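Local coordinates for putative sensory box/GGDEF family protein (Vibrio parahaemolyticus, PDB 3LID), which probably senses an extracellular signal through its tandem PDC sensor domain and, as a whole protein, probably makes cyclic di-GMP from GTP, at residues E18-L23 / A238-S243; V172-L177 / I253-N258; G198-S203 / N224-I229. All coordinates share one frame; numbering follows the deposited sequence.

Interaction 1: E18-L23 / A238-S243; sequences EALHQL and AGYSYS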
ATOM      1  N   GLU A  18       4.038  17.798  17.814  1.00 23.22           N
ATOM      2  CA  GLU A  18       2.893  16.872  17.849  1.00 21.66           C
ATOM      3  C   GLU A  18       2.893  15.995  16.559  1.00 21.24           C
ATOM      4  O   GLU A  18       2.629  14.803  16.578  1.00 21.10           O
ATOM      5  CB  GLU A  18       1.592  17.602  17.818  1.00 22.57           C
ATOM      6  CG  GLU A  18       1.429  18.510  19.035  1.00 27.50           C
ATOM      7  CD  GLU A  18       0.302  19.516  18.848  1.00 37.62           C
ATOM      8  OE1 GLU A  18       0.474  20.684  19.287  1.00 44.44           O
ATOM      9  OE2 GLU A  18      -0.745  19.165  18.286  1.00 37.54           O
ATOM     10  N   ALA A  19       3.167  16.644  15.458  1.00 19.58           N
ATOM     11  CA  ALA A  19       3.159  15.911  14.176  1.00 19.00           C
ATOM     12  C   ALA A  19       4.255  14.894  14.148  1.00 19.82           C
ATOM     13  O   ALA A  19       4.102  13.791  13.537  1.00 19.23           O
ATOM     14  CB  ALA A  19       3.288  16.941  13.015  1.00 19.79           C
ATOM     15  N   LEU A  20       5.388  15.206  14.759  1.00 18.27           N
ATOM     16  CA  LEU A  20       6.433  14.187  14.837  1.00 19.76           C
ATOM     17  C   LEU A  20       5.954  12.971  15.650  1.00 19.34           C
ATOM     18  O   LEU A  20       6.328  11.795  15.334  1.00 19.06           O
ATOM     19  CB  LEU A  20       7.779  14.764  15.307  1.00 19.86           C
ATOM     20  CG  LEU A  20       8.456  15.643  14.236  1.00 20.03           C
ATOM     21  CD1 LEU A  20       9.645  16.366  14.966  1.00 25.57           C
ATOM     22  CD2 LEU A  20       9.057  14.748  13.177  1.00 26.23           C
ATOM     23  N   HIS A  21       5.233  13.227  16.747  1.00 18.89           N
ATOM     24  CA  HIS A  21       4.698  12.062  17.492  1.00 19.78           C
ATOM     25  C   HIS A  21       3.763  11.273  16.590  1.00 18.99           C
ATOM     26  O   HIS A  21       3.745  10.038  16.634  1.00 18.39           O
ATOM     27  CB  HIS A  21       3.938  12.492  18.762  1.00 20.99           C
ATOM     28  CG  HIS A  21       4.850  13.079  19.794  1.00 27.96           C
ATOM     29  ND1 HIS A  21       5.976  12.414  20.222  1.00 36.58           N
ATOM     30  CD2 HIS A  21       4.826  14.260  20.462  1.00 30.68           C
ATOM     31  CE1 HIS A  21       6.616  13.164  21.105  1.00 40.97           C
ATOM     32  NE2 HIS A  21       5.935  14.288  21.271  1.00 36.72           N
ATOM     33  N   GLN A  22       2.941  11.985  15.834  1.00 17.48           N
ATOM     34  CA  GLN A  22       1.911  11.311  15.011  1.00 16.33           C
ATOM     35  C   GLN A  22       2.693  10.444  13.977  1.00 16.26           C
ATOM     36  O   GLN A  22       2.289   9.280  13.672  1.00 14.74           O
ATOM     37  CB  GLN A  22       1.088  12.316  14.219  1.00 16.12           C
ATOM     38  CG  GLN A  22      -0.014  11.640  13.329  1.00 18.51           C
ATOM     39  CD  GLN A  22      -0.947  10.792  14.142  1.00 20.49           C
ATOM     40  OE1 GLN A  22      -1.575  11.268  15.122  1.00 22.48           O
ATOM     41  NE2 GLN A  22      -1.007   9.481  13.832  1.00 21.32           N
ATOM     42  N   LEU A  23       3.705  11.033  13.344  1.00 17.23           N
ATOM     43  CA  LEU A  23       4.468  10.274  12.312  1.00 17.03           C
ATOM     44  C   LEU A  23       5.100   9.006  12.922  1.00 17.58           C
ATOM     45  O   LEU A  23       5.157   7.977  12.284  1.00 16.63           O
ATOM     46  CB  LEU A  23       5.553  11.153  11.658  1.00 16.71           C
ATOM     47  CG  LEU A  23       4.943  12.268  10.811  1.00 17.29           C
ATOM     48  CD1 LEU A  23       6.138  13.137  10.325  1.00 21.25           C
ATOM     49  CD2 LEU A  23       4.244  11.696   9.564  1.00 22.02           C
ATOM     50  N   ALA A 238      13.560  11.710  10.748  1.00 21.23           N
ATOM     51  CA  ALA A 238      12.386  12.455  11.087  1.00 19.14           C
ATOM     52  C   ALA A 238      12.693  13.886  11.477  1.00 22.58           C
ATOM     53  O   ALA A 238      13.600  14.146  12.313  1.00 25.51           O
ATOM     54  CB  ALA A 238      11.659  11.787  12.238  1.00 21.40           C
ATOM     55  N   GLY A 239      11.888  14.790  11.021  1.00 20.97           N
ATOM     56  CA  GLY A 239      12.240  16.225  11.281  1.00 21.16           C
ATOM     57  C   GLY A 239      11.159  17.137  10.807  1.00 20.96           C
ATOM     58  O   GLY A 239      10.056  16.712  10.406  1.00 19.70           O
ATOM     59  N   TYR A 240      11.418  18.436  10.790  1.00 19.75           N
ATOM     60  CA  TYR A 240      10.436  19.251  10.150  1.00 20.51           C
ATOM     61  C   TYR A 240      11.158  20.479   9.572  1.00 22.52           C
ATOM     62  O   TYR A 240      12.348  20.734   9.884  1.00 21.55           O
ATOM     63  CB  TYR A 240       9.399  19.685  11.139  1.00 18.55           C
ATOM     64  CG  TYR A 240       9.953  20.626  12.227  1.00 22.64           C
ATOM     65  CD1 TYR A 240       9.961  22.023  12.052  1.00 26.12           C
ATOM     66  CD2 TYR A 240      10.315  20.096  13.470  1.00 23.61           C
ATOM     67  CE1 TYR A 240      10.492  22.872  13.128  1.00 24.43           C
ATOM     68  CE2 TYR A 240      10.774  20.909  14.526  1.00 29.59           C
ATOM     69  CZ  TYR A 240      10.861  22.269  14.338  1.00 29.58           C
ATOM     70  OH  TYR A 240      11.267  23.004  15.473  1.00 32.46           O
ATOM     71  N   SER A 241      10.451  21.159   8.697  1.00 21.60           N
ATOM     72  CA  SER A 241      10.902  22.420   8.128  1.00 23.86           C
ATOM     73  C   SER A 241       9.743  23.366   7.965  1.00 25.36           C
ATOM     74  O   SER A 241       8.643  22.964   7.717  1.00 24.70           O
ATOM     75  CB  SER A 241      11.599  22.158   6.786  1.00 24.20           C
ATOM     76  OG  SER A 241      12.342  23.296   6.413  1.00 33.54           O
ATOM     77  N   TYR A 242       9.979  24.682   8.109  1.00 26.15           N
ATOM     78  CA  TYR A 242       8.903  25.637   7.982  1.00 27.31           C
ATOM     79  C   TYR A 242       9.446  26.729   7.082  1.00 29.40           C
ATOM     80  O   TYR A 242      10.508  27.343   7.418  1.00 29.19           O
ATOM     81  CB  TYR A 242       8.570  26.241   9.355  1.00 28.63           C
ATOM     82  CG  TYR A 242       7.529  27.345   9.279  1.00 30.31           C
ATOM     83  CD1 TYR A 242       6.247  27.084   8.799  1.00 28.35           C
ATOM     84  CD2 TYR A 242       7.820  28.642   9.697  1.00 33.71           C
ATOM     85  CE1 TYR A 242       5.282  28.048   8.757  1.00 30.33           C
ATOM     86  CE2 TYR A 242       6.840  29.658   9.645  1.00 33.52           C
ATOM     87  CZ  TYR A 242       5.596  29.364   9.167  1.00 35.05           C
ATOM     88  OH  TYR A 242       4.612  30.330   9.058  1.00 37.81           O
ATOM     89  N   SER A 243       8.776  26.922   5.948  1.00 27.84           N
ATOM     90  CA  SER A 243       9.188  27.805   4.850  1.00 30.31           C
ATOM     91  C   SER A 243       8.574  29.211   4.974  1.00 32.01           C
ATOM     92  O   SER A 243       8.708  29.985   4.063  1.00 33.83           O
ATOM     93  CB  SER A 243       8.664  27.213   3.505  1.00 31.42           C
ATOM     94  OG  SER A 243       7.224  27.268   3.484  1.00 27.92           O
TER

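Interaction 2: V172-L177 / I253-N258; sequences VDIEYL and IKFVSN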
ATOM      1  N   VAL A 172      -1.750  -6.063  -2.171  1.00 14.74           N
ATOM      2  CA  VAL A 172      -2.006  -5.222  -0.963  1.00 14.64           C
ATOM      3  C   VAL A 172      -2.514  -3.864  -1.426  1.00 14.09           C
ATOM      4  O   VAL A 172      -1.906  -3.182  -2.272  1.00 14.66           O
ATOM      5  CB  VAL A 172      -0.727  -5.122  -0.116  1.00 14.38           C
ATOM      6  CG1 VAL A 172      -0.985  -4.102   1.055  1.00 14.66           C
ATOM      7  CG2 VAL A 172      -0.278  -6.547   0.403  1.00 16.96           C
ATOM      8  N   ASP A 173      -3.671  -3.504  -0.932  1.00 15.68           N
ATOM      9  CA  ASP A 173      -4.452  -2.372  -1.439  1.00 15.87           C
ATOM     10  C   ASP A 173      -4.025  -1.085  -0.657  1.00 15.71           C
ATOM     11  O   ASP A 173      -4.332  -0.875   0.535  1.00 14.85           O
ATOM     12  CB  ASP A 173      -5.894  -2.728  -1.132  1.00 16.93           C
ATOM     13  CG  ASP A 173      -6.885  -1.621  -1.495  1.00 21.83           C
ATOM     14  OD1 ASP A 173      -6.501  -0.519  -1.868  1.00 26.96           O
ATOM     15  OD2 ASP A 173      -8.070  -1.896  -1.376  1.00 24.72           O
ATOM     16  N   ILE A 174      -3.169  -0.290  -1.305  1.00 15.50           N
ATOM     17  CA  ILE A 174      -2.676   0.950  -0.646  1.00 17.12           C
ATOM     18  C   ILE A 174      -3.783   1.979  -0.376  1.00 17.25           C
ATOM     19  O   ILE A 174      -3.748   2.696   0.643  1.00 18.03           O
ATOM     20  CB  ILE A 174      -1.582   1.568  -1.558  1.00 16.65           C
ATOM     21  CG1 ILE A 174      -0.371   0.595  -1.700  1.00 18.24           C
ATOM     22  CG2 ILE A 174      -1.079   2.932  -1.019  1.00 18.09           C
ATOM     23  CD1 ILE A 174       0.349   0.221  -0.322  1.00 20.44           C
ATOM     24  N   GLU A 175      -4.837   2.011  -1.190  1.00 16.92           N
ATOM     25  CA  GLU A 175      -5.937   2.912  -0.880  1.00 18.62           C
ATOM     26  C   GLU A 175      -6.662   2.531   0.419  1.00 17.75           C
ATOM     27  O   GLU A 175      -7.012   3.370   1.227  1.00 17.69           O
ATOM     28  CB  GLU A 175      -6.922   2.870  -2.049  1.00 18.98           C
ATOM     29  CG  GLU A 175      -8.219   3.684  -1.787  1.00 25.59           C
ATOM     30  CD  GLU A 175      -9.171   3.590  -2.987  1.00 36.81           C
ATOM     31  OE1 GLU A 175      -9.415   2.456  -3.452  1.00 35.03           O
ATOM     32  OE2 GLU A 175      -9.642   4.634  -3.477  1.00 35.53           O
ATOM     33  N   TYR A 176      -6.889   1.235   0.600  1.00 17.06           N
ATOM     34  CA  TYR A 176      -7.492   0.764   1.842  1.00 16.14           C
ATOM     35  C   TYR A 176      -6.545   1.139   3.027  1.00 15.90           C
ATOM     36  O   TYR A 176      -7.049   1.662   4.053  1.00 15.82           O
ATOM     37  CB  TYR A 176      -7.614  -0.778   1.813  1.00 16.84           C
ATOM     38  CG  TYR A 176      -8.011  -1.325   3.124  1.00 16.06           C
ATOM     39  CD1 TYR A 176      -9.358  -1.252   3.539  1.00 18.84           C
ATOM     40  CD2 TYR A 176      -7.033  -1.893   3.989  1.00 17.49           C
ATOM     41  CE1 TYR A 176      -9.736  -1.700   4.800  1.00 20.44           C
ATOM     42  CE2 TYR A 176      -7.416  -2.341   5.284  1.00 17.51           C
ATOM     43  CZ  TYR A 176      -8.732  -2.250   5.639  1.00 18.22           C
ATOM     44  OH  TYR A 176      -9.047  -2.703   6.940  1.00 21.90           O
ATOM     45  N   LEU A 177      -5.258   0.791   2.912  1.00 15.20           N
ATOM     46  CA  LEU A 177      -4.357   1.047   4.025  1.00 16.22           C
ATOM     47  C   LEU A 177      -4.347   2.561   4.331  1.00 17.33           C
ATOM     48  O   LEU A 177      -4.298   2.935   5.496  1.00 17.12           O
ATOM     49  CB  LEU A 177      -2.931   0.639   3.780  1.00 17.13           C
ATOM     50  CG  LEU A 177      -2.812  -0.890   3.818  1.00 19.38           C
ATOM     51  CD1 LEU A 177      -1.296  -1.219   3.452  1.00 17.56           C
ATOM     52  CD2 LEU A 177      -3.235  -1.468   5.199  1.00 19.58           C
ATOM     53  N   ILE A 253       9.668   5.415   6.227  1.00 17.30           N
ATOM     54  CA  ILE A 253       9.680   3.993   6.659  1.00 16.12           C
ATOM     55  C   ILE A 253      10.039   3.194   5.482  1.00 16.11           C
ATOM     56  O   ILE A 253      10.132   3.751   4.348  1.00 17.63           O
ATOM     57  CB  ILE A 253       8.318   3.515   7.111  1.00 16.21           C
ATOM     58  CG1 ILE A 253       7.322   3.664   5.992  1.00 17.23           C
ATOM     59  CG2 ILE A 253       7.939   4.299   8.424  1.00 19.79           C
ATOM     60  CD1 ILE A 253       5.807   3.170   6.420  1.00 19.64           C
ATOM     61  N   LYS A 254      10.320   1.901   5.747  1.00 16.69           N
ATOM     62  CA  LYS A 254      10.493   1.005   4.617  1.00 18.32           C
ATOM     63  C   LYS A 254       9.333   0.015   4.714  1.00 17.94           C
ATOM     64  O   LYS A 254       9.252  -0.697   5.704  1.00 20.15           O
ATOM     65  CB  LYS A 254      11.841   0.311   4.638  1.00 20.97           C
ATOM     66  CG  LYS A 254      12.913   1.354   4.177  1.00 24.78           C
ATOM     67  CD  LYS A 254      14.272   0.716   4.027  1.00 33.34           C
ATOM     68  CE  LYS A 254      15.389   1.741   3.793  1.00 31.57           C
ATOM     69  NZ  LYS A 254      14.952   2.758   2.825  1.00 40.78           N
ATOM     70  N   PHE A 255       8.410   0.085   3.741  1.00 15.48           N
ATOM     71  CA  PHE A 255       7.161  -0.713   3.878  1.00 15.39           C
ATOM     72  C   PHE A 255       7.185  -1.805   2.784  1.00 16.04           C
ATOM     73  O   PHE A 255       6.859  -1.514   1.606  1.00 17.57           O
ATOM     74  CB  PHE A 255       5.936   0.199   3.721  1.00 16.02           C
ATOM     75  CG  PHE A 255       4.654  -0.545   3.854  1.00 15.65           C
ATOM     76  CD1 PHE A 255       4.277  -1.155   5.069  1.00 13.31           C
ATOM     77  CD2 PHE A 255       3.808  -0.630   2.754  1.00 16.15           C
ATOM     78  CE1 PHE A 255       3.063  -1.839   5.172  1.00 14.63           C
ATOM     79  CE2 PHE A 255       2.581  -1.297   2.839  1.00 13.93           C
ATOM     80  CZ  PHE A 255       2.176  -1.887   4.014  1.00 15.15           C
ATOM     81  N   VAL A 256       7.551  -3.038   3.211  1.00 17.34           N
ATOM     82  CA  VAL A 256       7.655  -4.194   2.317  1.00 18.34           C
ATOM     83  C   VAL A 256       8.472  -3.799   1.068  1.00 19.99           C
ATOM     84  O   VAL A 256       8.054  -4.016  -0.072  1.00 19.72           O
ATOM     85  CB  VAL A 256       6.217  -4.722   1.893  1.00 17.94           C
ATOM     86  CG1 VAL A 256       6.377  -6.218   1.477  1.00 19.26           C
ATOM     87  CG2 VAL A 256       5.174  -4.527   3.023  1.00 15.87           C
ATOM     88  N   SER A 257       9.609  -3.146   1.294  1.00 19.31           N
ATOM     89  CA  SER A 257      10.416  -2.645   0.179  1.00 20.24           C
ATOM     90  C   SER A 257      11.774  -2.293   0.737  1.00 21.43           C
ATOM     91  O   SER A 257      11.881  -1.897   1.875  1.00 23.95           O
ATOM     92  CB  SER A 257       9.805  -1.348  -0.367  1.00 20.62           C
ATOM     93  OG  SER A 257      10.607  -0.824  -1.403  1.00 21.82           O
ATOM     94  N   ASN A 258      12.794  -2.369  -0.070  1.00 23.65           N
ATOM     95  CA  ASN A 258      14.036  -1.738   0.312  1.00 25.49           C
ATOM     96  C   ASN A 258      14.086  -0.204   0.048  1.00 24.73           C
ATOM     97  O   ASN A 258      15.045   0.470   0.498  1.00 26.11           O
ATOM     98  CB  ASN A 258      15.227  -2.483  -0.339  1.00 26.81           C
ATOM     99  CG  ASN A 258      15.081  -2.641  -1.809  1.00 35.15           C
ATOM    100  OD1 ASN A 258      14.630  -1.728  -2.528  1.00 46.93           O
ATOM    101  ND2 ASN A 258      15.434  -3.842  -2.306  1.00 45.03           N
TER

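Interaction 3: G198-S203 / N224-I229; sequences GFYIAS and NMYPDI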
ATOM      1  N   GLY A 198       9.284  11.094  -5.300  1.00 18.30           N
ATOM      2  CA  GLY A 198       8.695  12.418  -5.068  1.00 18.09           C
ATOM      3  C   GLY A 198       7.209  12.598  -5.334  1.00 16.93           C
ATOM      4  O   GLY A 198       6.598  13.556  -4.939  1.00 17.79           O
ATOM      5  N   PHE A 199       6.575  11.579  -5.969  1.00 18.63           N
ATOM      6  CA  PHE A 199       5.190  11.717  -6.275  1.00 16.76           C
ATOM      7  C   PHE A 199       4.313  11.150  -5.163  1.00 17.49           C
ATOM      8  O   PHE A 199       4.762  10.269  -4.409  1.00 18.25           O
ATOM      9  CB  PHE A 199       4.891  10.958  -7.606  1.00 17.47           C
ATOM     10  CG  PHE A 199       5.476  11.671  -8.819  1.00 14.67           C
ATOM     11  CD1 PHE A 199       4.842  12.817  -9.280  1.00 16.26           C
ATOM     12  CD2 PHE A 199       6.575  11.164  -9.433  1.00 17.50           C
ATOM     13  CE1 PHE A 199       5.402  13.481 -10.425  1.00 19.61           C
ATOM     14  CE2 PHE A 199       7.152  11.845 -10.594  1.00 21.62           C
ATOM     15  CZ  PHE A 199       6.483  12.985 -11.009  1.00 18.03           C
ATOM     16  N   TYR A 200       3.092  11.618  -5.105  1.00 16.67           N
ATOM     17  CA  TYR A 200       2.162  11.276  -4.024  1.00 17.51           C
ATOM     18  C   TYR A 200       1.347  10.040  -4.337  1.00 19.65           C
ATOM     19  O   TYR A 200       0.804   9.925  -5.473  1.00 20.02           O
ATOM     20  CB  TYR A 200       1.185  12.393  -3.825  1.00 18.06           C
ATOM     21  CG  TYR A 200       1.808  13.612  -3.122  1.00 16.71           C
ATOM     22  CD1 TYR A 200       1.489  13.899  -1.815  1.00 17.65           C
ATOM     23  CD2 TYR A 200       2.619  14.519  -3.850  1.00 22.10           C
ATOM     24  CE1 TYR A 200       2.030  15.038  -1.138  1.00 19.78           C
ATOM     25  CE2 TYR A 200       3.177  15.648  -3.176  1.00 20.77           C
ATOM     26  CZ  TYR A 200       2.839  15.892  -1.866  1.00 23.57           C
ATOM     27  OH  TYR A 200       3.355  17.047  -1.250  1.00 24.29           O
ATOM     28  N   ILE A 201       1.231   9.135  -3.355  1.00 18.44           N
ATOM     29  CA  ILE A 201       0.309   7.984  -3.551  1.00 16.44           C
ATOM     30  C   ILE A 201      -0.798   7.993  -2.521  1.00 19.68           C
ATOM     31  O   ILE A 201      -1.695   7.114  -2.543  1.00 19.97           O
ATOM     32  CB  ILE A 201       1.046   6.653  -3.533  1.00 16.12           C
ATOM     33  CG1 ILE A 201       1.858   6.465  -2.243  1.00 16.09           C
ATOM     34  CG2 ILE A 201       1.956   6.509  -4.751  1.00 17.72           C
ATOM     35  CD1 ILE A 201       2.367   5.024  -2.143  1.00 16.69           C
ATOM     36  N   ALA A 202      -0.796   8.942  -1.579  1.00 17.91           N
ATOM     37  CA  ALA A 202      -1.951   9.104  -0.742  1.00 19.12           C
ATOM     38  C   ALA A 202      -1.990  10.519  -0.228  1.00 20.65           C
ATOM     39  O   ALA A 202      -0.949  11.072   0.159  1.00 21.14           O
ATOM     40  CB  ALA A 202      -1.888   8.105   0.468  1.00 20.88           C
ATOM     41  N   SER A 203      -3.204  11.075  -0.167  1.00 21.70           N
ATOM     42  CA  SER A 203      -3.379  12.451   0.261  1.00 23.46           C
ATOM     43  C   SER A 203      -4.863  12.732   0.512  1.00 25.52           C
ATOM     44  O   SER A 203      -5.709  12.144  -0.182  1.00 26.28           O
ATOM     45  CB  SER A 203      -2.803  13.394  -0.810  1.00 23.38           C
ATOM     46  OG  SER A 203      -3.010  14.738  -0.437  1.00 22.91           O
ATOM     47  N   ASN A 224       9.453  19.342  -6.545  1.00 25.31           N
ATOM     48  CA  ASN A 224       9.101  20.556  -7.295  1.00 26.51           C
ATOM     49  C   ASN A 224       8.370  21.493  -6.382  1.00 26.23           C
ATOM     50  O   ASN A 224       8.540  22.716  -6.439  1.00 26.14           O
ATOM     51  CB  ASN A 224       8.169  20.134  -8.447  1.00 27.60           C
ATOM     52  CG  ASN A 224       7.779  21.270  -9.335  1.00 34.40           C
ATOM     53  OD1 ASN A 224       8.660  21.972  -9.883  1.00 37.73           O
ATOM     54  ND2 ASN A 224       6.461  21.423  -9.576  1.00 36.96           N
ATOM     55  N   MET A 225       7.510  20.951  -5.523  1.00 23.90           N
ATOM     56  CA  MET A 225       6.709  21.751  -4.616  1.00 23.44           C
ATOM     57  C   MET A 225       7.517  22.435  -3.467  1.00 24.38           C
ATOM     58  O   MET A 225       7.273  23.609  -3.133  1.00 23.75           O
ATOM     59  CB  MET A 225       5.581  20.889  -4.044  1.00 23.65           C
ATOM     60  CG  MET A 225       4.518  20.532  -5.131  1.00 26.28           C
ATOM     61  SD  MET A 225       3.689  18.996  -4.530  1.00 28.08           S
ATOM     62  CE  MET A 225       2.655  19.602  -3.307  1.00 26.25           C
ATOM     63  N   TYR A 226       8.464  21.696  -2.917  1.00 21.79           N
ATOM     64  CA  TYR A 226       9.261  22.075  -1.748  1.00 24.14           C
ATOM     65  C   TYR A 226      10.705  21.718  -1.972  1.00 23.10           C
ATOM     66  O   TYR A 226      11.301  20.891  -1.275  1.00 21.34           O
ATOM     67  CB  TYR A 226       8.725  21.391  -0.468  1.00 23.81           C
ATOM     68  CG  TYR A 226       7.265  21.618  -0.212  1.00 23.64           C
ATOM     69  CD1 TYR A 226       6.761  22.895   0.113  1.00 26.03           C
ATOM     70  CD2 TYR A 226       6.362  20.588  -0.303  1.00 21.99           C
ATOM     71  CE1 TYR A 226       5.418  23.113   0.379  1.00 28.44           C
ATOM     72  CE2 TYR A 226       5.018  20.802   0.010  1.00 24.75           C
ATOM     73  CZ  TYR A 226       4.549  22.088   0.341  1.00 27.24           C
ATOM     74  OH  TYR A 226       3.205  22.327   0.633  1.00 29.15           O
ATOM     75  N   PRO A 227      11.358  22.403  -2.903  1.00 22.58           N
ATOM     76  CA  PRO A 227      12.706  22.022  -3.305  1.00 23.58           C
ATOM     77  C   PRO A 227      13.746  22.067  -2.181  1.00 22.48           C
ATOM     78  O   PRO A 227      14.670  21.273  -2.178  1.00 23.88           O
ATOM     79  CB  PRO A 227      13.061  23.039  -4.419  1.00 25.51           C
ATOM     80  CG  PRO A 227      11.910  23.990  -4.476  1.00 26.34           C
ATOM     81  CD  PRO A 227      10.770  23.511  -3.680  1.00 25.13           C
ATOM     82  N   ASP A 228      13.553  22.969  -1.219  1.00 24.15           N
ATOM     83  CA  ASP A 228      14.504  23.062  -0.123  1.00 25.99           C
ATOM     84  C   ASP A 228      14.183  22.168   1.003  1.00 24.85           C
ATOM     85  O   ASP A 228      15.036  21.982   1.852  1.00 27.19           O
ATOM     86  CB  ASP A 228      14.582  24.504   0.367  1.00 27.66           C
ATOM     87  CG  ASP A 228      15.170  25.336  -0.681  1.00 31.99           C
ATOM     88  OD1 ASP A 228      16.266  24.909  -1.122  1.00 37.78           O
ATOM     89  OD2 ASP A 228      14.504  26.279  -1.162  1.00 36.64           O
ATOM     90  N   ILE A 229      12.970  21.622   1.021  1.00 22.50           N
ATOM     91  CA  ILE A 229      12.562  20.682   2.104  1.00 21.83           C
ATOM     92  C   ILE A 229      12.807  19.224   1.677  1.00 19.37           C
ATOM     93  O   ILE A 229      13.180  18.382   2.504  1.00 18.44           O
ATOM     94  CB  ILE A 229      11.141  20.935   2.600  1.00 21.21           C
ATOM     95  CG1 ILE A 229      10.964  22.409   3.131  1.00 22.48           C
ATOM     96  CG2 ILE A 229      10.719  19.907   3.658  1.00 22.27           C
ATOM     97  CD1 ILE A 229       9.621  22.719   3.449  1.00 22.21           C
TER

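Interaction 1: E18-L23 / A238-S243
Leu20 swings CG next to its backbone N and opposite its carbonyl carbon (chi1 -72°), while Tyr240 holds CG wedged between N and the carbonyl carbon (chi1 66°); these two settings bring the leucine fork up to the ring, the side chains crossing at about a right angle. The branches divide the work. CD1, which prolongs the chain away from CA (chi2 169°), meets the ring at its edge, close to its plane, with Leu20 CD1 4.1 Å from Tyr240 CD2. CD2 turns instead to the backbone of Gly239, lying 3.5 Å from Gly239 O and 3.6 Å from Gly239 N, and beyond it touches the methyl of Ala238, with Leu20 CD2 4.1 Å from Ala238 CB. Here helix 9-45, the long N-terminal helix of this PDC-fold sensor domain, runs beside strand 239-242, which pairs with strand 246-254 in the antiparallel sheet that also holds strands 189-195 and 260-268. Gly239 is bonded through its backbone to Phe250 and is almost fully extended, a shape glycine takes easily. The contact lies near the surface, where a branched leucine can cover peptide and ring edge together. Ala19 and Leu23 touch Ala249 and Ile265 of the sheet, and a small apolar residue suits the buried position of Ala19. Glu18 OE2 forms a salt bridge with Arg275 NH2.

Interaction 2: V172-L177 / I253-N258
Phe255 is the residue of 253-258 that reaches Ile174 and Leu177, and the chain leads up to it from strand 246-254. Ile253 comes first, still bonded through its backbone to Leu261 and leaning on Tyr30 of helix 9-45. Lys254 takes no part; Lys254 NZ gives a weak bond of 3.3 Å to Asn258 O and a long, weak ion pair to Glu236. At Phe255, CG stands opposite the backbone N (chi1 -180°), which carries the ring across to the start of helix 174-181. Ile174 CD1 lies at the ring edge, near its plane, 4.2 Å from Phe255 CE2. Leu177 CD1 approaches obliquely and more closely, 3.6 Å from Phe255 CZ. An aromatic side chain suits this buried place because it takes both methyls, offers a face to Val256 and is met edge-to-face by Tyr30. Val256 takes a left-handed backbone conformation that turns the chain; its CG2 sits over the centre of the Phe255 ring, 3.8 Å above the plane, and its N donates to Gln34 OE1. Ser257 OG is hydrogen-bonded to Glu259 N. On the other segment, Asp173 is the N-cap of helix 174-181: Tyr176 N meets Asp173 OD1 at 3.1 Å, nearly straight (166°) but from above the carboxylate plane. Strand 163-173, from the middle of one sheet, passes straight into helix 174-181, and the chain then enters the other sheet at strand 183-184, so this apolar cluster lies where two successive sheets meet along helix 9-45, an arrangement consistent with two PDC modules in tandem, as in Cache-clan sensors.

Interaction 3: G198-S203 / N224-I229
A Met-aromatic contact joins Met225, at the end of helix 222-225, to Tyr200 at the start of strand 200-202 in the PDC-fold sheet that includes strands 189-195 and 260-268. The two side chains come from opposite directions. The sulfur stands obliquely to the ring: Met225 SD is 4.9 Å from the centroid of the Tyr200 ring, 69° off its normal, and its nearest ring atom is Tyr200 CE2 at 3.6 Å. A bend at the last torsion (chi3 76°) carries the methyl on toward the phenol oxygen, with Met225 CE 3.4 Å from Tyr200 OH. Methionine fits because its flexible, unbranched chain can follow the outline of a ring and present both sulfur and methyl to it. The same tyrosine oxygen lies near the plane and at the edge of a second ring, Tyr200 OH being 4.3 Å from Tyr226 CE2. Met225 CB in turn covers one face of the Tyr226 ring, offset toward its rim, so the methionine packs against both tyrosines. Tyr226 is the first residue to leave the helical path, and its carbonyl O accepts from Ile229 N at 2.9 Å as the chain turns; its own hydroxyl is bonded to Asp266 OD2 of strand 260-268. Tyr200 also makes a cation-pi contact with Arg208. Just beyond it, Ile201 and Ala202 both face Leu193 of strand 189-195 in a classic beta bulge, while Phe222 of helix 222-225 touches Tyr200 and Tyr226, tying the short helix to the sheet.

How the interactions relate
All three contacts reach the sheet that holds strands 189-195, 246-254 and 260-268, but at different places. Interaction 1 sits at strand 239-242, its centre about 22 Å from the centre of the chain, whereas interaction 2 is buried, its centre about 3 Å from the centre of the chain; their centres are about 21 Å apart and their nearest atoms about 6 Å, without touching. Interaction 3 meets both. Ser241 OG of interaction 1 packs 3.7 Å from Ile229 CG1, and Ile174 CG2 of interaction 2 lies 4.2 Å from Ile201 CD1. Along the chain, interaction 3 is nested inside the loops closed by the other two, whose segments alternate, while helix 9-45 takes part in interaction 1 and also packs against residues of interaction 2.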